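Side-chain contacts in RING-type domain-containing protein (Chaetomium thermophilum, PDB 6Z3U), which probably activates the cyclin-dependent kinase of the CAK complex as its MAT1-like subunit, this chain being the C-terminal segment that lies against kinase and cyclin: residues G40-F43 with L44-I47; R31-Q34 with Q35-T38. One frame throughout, in Å; residues are numbered along the deposited sequence.

Contact 1: residues G40-F43 with L44-I47; sequences GYSF and LDYI
Ser42 reaches over to Asp45 and caps the helix 43-55: it sits at the N-cap, just before the first turn, and its hydroxyl takes the backbone N-H of Asp45. Out along the side chain, CB packs at 3.8 Å from CG of Asp45. OG is turned anti to the backbone N, chi1 172°, which swings the oxygen beside its own carbonyl carbon and under the incoming N-H. There it accepts from Asp45 N at 3.1 Å. The N-H...O angle of this capping bond is 155°. One of the N-H groups at the start of the helix, which no preceding turn can serve, thereby gains an acceptor. The same Ser42 OG has CD2 of Leu44 at 3.4 Å and the carboxylate carbon CG of Asp45 at 3.2 Å.

One residue on, the helical pattern takes over: Phe43 O accepts from Ile47 N at 3.0 Å, nearly straight at 172°, and CG1 of Ile47 packs beside that carbonyl oxygen. The Phe43 ring has Tyr41 CD1 over its centre on one face, while its side chain also packs against Leu27 and Tyr30 of helix 25-31. Pro248 of the kinase chain packs on Tyr41, Phe43 and Tyr46, which sets this helix start into the interface between subunits. The phenol oxygen of Tyr41 finds its hydrogen-bond partner in Ala246 O of that chain. On the way there the Tyr41 side chain runs obliquely past Tyr46, its OH 4.0 Å from Tyr46 CB.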
loop_
_atom_site.group_PDB
_atom_site.type_symbol
_atom_site.label_atom_id
_atom_site.label_comp_id
_atom_site.label_asym_id
_atom_site.label_seq_id
_atom_site.Cartn_x
_atom_site.Cartn_y
_atom_site.Cartn_z
ATOM N N GLY C 40 21.662 -0.193 5.705
ATOM C CA GLY C 40 20.884 0.974 6.053
ATOM C C GLY C 40 19.451 0.708 6.445
ATOM O O GLY C 40 18.594 1.570 6.227
ATOM N N TYR C 41 19.157 -0.453 7.022
ATOM C CA TYR C 41 17.809 -0.708 7.508
ATOM C C TYR C 41 17.569 0.081 8.788
ATOM O O TYR C 41 18.388 0.052 9.711
ATOM C CB TYR C 41 17.587 -2.197 7.764
ATOM C CG TYR C 41 16.161 -2.507 8.168
ATOM C CD1 TYR C 41 15.752 -2.393 9.492
ATOM C CD2 TYR C 41 15.220 -2.893 7.224
ATOM C CE1 TYR C 41 14.449 -2.662 9.864
ATOM C CE2 TYR C 41 13.914 -3.167 7.588
ATOM C CZ TYR C 41 13.536 -3.047 8.909
ATOM O OH TYR C 41 12.239 -3.317 9.282
ATOM N N SER C 42 16.445 0.787 8.841
ATOM C CA SER C 42 16.101 1.629 9.977
ATOM C C SER C 42 15.192 0.850 10.920
ATOM O O SER C 42 14.034 0.573 10.590
ATOM C CB SER C 42 15.419 2.913 9.516
ATOM O OG SER C 42 14.919 3.635 10.627
ATOM N N PHE C 43 15.714 0.510 12.098
ATOM C CA PHE C 43 14.880 -0.099 13.126
ATOM C C PHE C 43 14.012 0.939 13.823
ATOM O O PHE C 43 12.931 0.606 14.320
ATOM C CB PHE C 43 15.749 -0.837 14.142
ATOM C CG PHE C 43 16.503 -1.994 13.558
ATOM C CD1 PHE C 43 15.966 -3.268 13.582
ATOM C CD2 PHE C 43 17.744 -1.806 12.975
ATOM C CE1 PHE C 43 16.654 -4.334 13.042
ATOM C CE2 PHE C 43 18.437 -2.871 12.434
ATOM C CZ PHE C 43 17.892 -4.135 12.467
ATOM N N LEU C 44 14.461 2.196 13.859
ATOM C CA LEU C 44 13.643 3.244 14.454
ATOM C C LEU C 44 12.335 3.399 13.692
ATOM O O LEU C 44 11.274 3.602 14.293
ATOM C CB LEU C 44 14.404 4.571 14.473
ATOM C CG LEU C 44 15.913 4.569 14.753
ATOM C CD1 LEU C 44 16.317 3.505 15.778
ATOM C CD2 LEU C 44 16.715 4.417 13.454
ATOM N N ASP C 45 12.390 3.295 12.362
ATOM C CA ASP C 45 11.177 3.416 11.563
ATOM C C ASP C 45 10.208 2.274 11.852
ATOM O O ASP C 45 8.990 2.485 11.897
ATOM C CB ASP C 45 11.536 3.458 10.077
ATOM C CG ASP C 45 12.081 4.814 9.641
ATOM O OD1 ASP C 45 12.145 5.735 10.484
ATOM O OD2 ASP C 45 12.448 4.960 8.454
ATOM N N TYR C 46 10.727 1.060 12.058
ATOM C CA TYR C 46 9.862 -0.070 12.385
ATOM C C TYR C 46 9.163 0.146 13.723
ATOM O O TYR C 46 7.950 -0.059 13.844
ATOM C CB TYR C 46 10.671 -1.368 12.401
ATOM C CG TYR C 46 9.896 -2.571 12.897
ATOM C CD1 TYR C 46 9.074 -3.289 12.039
ATOM C CD2 TYR C 46 9.994 -2.995 14.216
ATOM C CE1 TYR C 46 8.365 -4.390 12.479
ATOM C CE2 TYR C 46 9.288 -4.098 14.667
ATOM C CZ TYR C 46 8.475 -4.791 13.793
ATOM O OH TYR C 46 7.770 -5.892 14.228
ATOM N N ILE C 47 9.922 0.541 14.748
ATOM C CA ILE C 47 9.322 0.818 16.050
ATOM C C ILE C 47 8.270 1.912 15.922
ATOM O O ILE C 47 7.175 1.814 16.488
ATOM C CB ILE C 47 10.409 1.201 17.072
ATOM C CG1 ILE C 47 11.400 0.049 17.261
ATOM C CG2 ILE C 47 9.772 1.595 18.399
ATOM C CD1 ILE C 47 12.625 0.410 18.083
#

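Contact 2: residues R31-Q34 with Q35-T38; sequences RIDQ and QHIT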
loop_
_atom_site.group_PDB
_atom_site.type_symbol
_atom_site.label_atom_id
_atom_site.label_comp_id
_atom_site.label_asym_id
_atom_site.label_seq_id
_atom_site.Cartn_x
_atom_site.Cartn_y
_atom_site.Cartn_z
ATOM N N ARG C 31 19.548 -6.421 14.459
ATOM C CA ARG C 31 20.393 -5.255 14.699
ATOM C C ARG C 31 21.868 -5.589 14.520
ATOM O O ARG C 31 22.660 -4.717 14.144
ATOM C CB ARG C 31 20.145 -4.702 16.103
ATOM C CG ARG C 31 18.688 -4.390 16.408
ATOM C CD ARG C 31 18.541 -3.620 17.713
ATOM N NE ARG C 31 18.296 -2.197 17.478
ATOM C CZ ARG C 31 17.118 -1.590 17.626
ATOM N NH1 ARG C 31 16.046 -2.264 18.022
ATOM N NH2 ARG C 31 17.015 -0.291 17.379
ATOM N N ILE C 32 22.254 -6.840 14.776
ATOM C CA ILE C 32 23.633 -7.282 14.611
ATOM C C ILE C 32 23.832 -8.050 13.309
ATOM O O ILE C 32 24.910 -8.608 13.081
ATOM C CB ILE C 32 24.103 -8.122 15.812
ATOM C CG1 ILE C 32 23.144 -9.289 16.068
ATOM C CG2 ILE C 32 24.239 -7.248 17.051
ATOM C CD1 ILE C 32 23.516 -10.131 17.272
ATOM N N ASP C 33 22.816 -8.100 12.452
ATOM C CA ASP C 33 22.989 -8.685 11.131
ATOM C C ASP C 33 23.772 -7.718 10.252
ATOM O O ASP C 33 23.393 -6.553 10.104
ATOM C CB ASP C 33 21.634 -8.999 10.504
ATOM C CG ASP C 33 21.763 -9.631 9.132
ATOM O OD1 ASP C 33 22.892 -10.016 8.759
ATOM O OD2 ASP C 33 20.739 -9.742 8.426
ATOM N N GLN C 34 24.875 -8.202 9.676
ATOM C CA GLN C 34 25.724 -7.333 8.867
ATOM C C GLN C 34 24.933 -6.673 7.745
ATOM O O GLN C 34 25.106 -5.479 7.471
ATOM C CB GLN C 34 26.897 -8.132 8.299
ATOM C CG GLN C 34 28.004 -7.271 7.717
ATOM C CD GLN C 34 28.714 -6.445 8.775
ATOM O OE1 GLN C 34 28.741 -5.217 8.701
ATOM N NE2 GLN C 34 29.293 -7.115 9.765
ATOM N N GLN C 35 24.049 -7.430 7.089
ATOM C CA GLN C 35 23.335 -6.888 5.939
ATOM C C GLN C 35 22.355 -5.794 6.345
ATOM O O GLN C 35 22.128 -4.855 5.574
ATOM C CB GLN C 35 22.602 -8.006 5.200
ATOM C CG GLN C 35 23.024 -8.162 3.744
ATOM C CD GLN C 35 24.470 -8.605 3.592
ATOM O OE1 GLN C 35 25.239 -8.006 2.839
ATOM N NE2 GLN C 35 24.843 -9.666 4.299
ATOM N N HIS C 36 21.772 -5.888 7.541
ATOM C CA HIS C 36 20.802 -4.883 7.960
ATOM C C HIS C 36 21.483 -3.571 8.326
ATOM O O HIS C 36 20.996 -2.492 7.972
ATOM C CB HIS C 36 19.989 -5.395 9.145
ATOM C CG HIS C 36 18.914 -6.362 8.767
ATOM N ND1 HIS C 36 19.186 -7.625 8.289
ATOM C CD2 HIS C 36 17.565 -6.252 8.798
ATOM C CE1 HIS C 36 18.050 -8.253 8.043
ATOM N NE2 HIS C 36 17.052 -7.441 8.341
ATOM N N ILE C 37 22.609 -3.643 9.034
ATOM C CA ILE C 37 23.298 -2.425 9.444
ATOM C C ILE C 37 24.028 -1.800 8.263
ATOM O O ILE C 37 23.812 -0.628 7.931
ATOM C CB ILE C 37 24.253 -2.720 10.620
ATOM C CG1 ILE C 37 25.281 -3.794 10.246
ATOM C CG2 ILE C 37 23.451 -3.140 11.846
ATOM C CD1 ILE C 37 25.935 -4.470 11.438
ATOM N N THR C 38 24.885 -2.570 7.592
ATOM C CA THR C 38 25.657 -2.023 6.484
ATOM C C THR C 38 24.776 -1.627 5.307
ATOM O O THR C 38 25.215 -0.848 4.455
ATOM C CB THR C 38 26.712 -3.032 6.028
ATOM O OG1 THR C 38 27.793 -2.342 5.389
ATOM C CG2 THR C 38 26.115 -4.029 5.051
#
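Asp33 meets both Gln35 and His36 as the N-cap of helix 34-39, just after the chain has come out of helix 25-31. Its CG stands anti to the backbone N, chi1 -179°, which carries the carboxylate back over the first turn. OD1 accepts weakly from Gln35 N at 3.3 Å, and OD2 accepts from His36 ND1 at 2.6 Å. The imidazole comes from above the carboxylate plane, with the two planes 46° apart. Replacing Asp33 by an alanine would probably leave Gln35 N without its capping acceptor and His36 ND1 without its carboxylate mate, so that this side of the ring is less firmly held.

The ring's other nitrogen, NE2, is hydrogen-bonded to Gly249 N of the kinase chain, and His272 of that chain stacks on the ring; Asp33 is thus a second-shell partner that is likely to steady a ring in contact with the kinase. Asp33 O opens the helical bonding by accepting from Ile37 N at 3.2 Å. Gln34 comes next, and its bent side chain leaves OE1 4.0 Å from Thr38 CB. Its carbonyl oxygen, Gln34 O, accepts from Thr38 N at 2.9 Å.

From the N terminus, helix 25-31 leads into contact 2, where the chain turns at once into helix 34-39; after that helix ends at Gly40 in a Schellman motif, contact 1 turns the chain again, into helix 43-55. The two are in series, neither enclosing the other, with centres about 11 Å apart. They meet directly: Tyr41 N lies 2.9 Å from His36 O, a probable hydrogen bond, and the rings of these residues pack edge-to-face. Phe43 CZ comes 3.5 Å from Arg31 N, bringing the start of helix 43-55 back onto helix 25-31. Pro248 of the kinase chain packs on His36 as well, so one kinase residue touches both contacts.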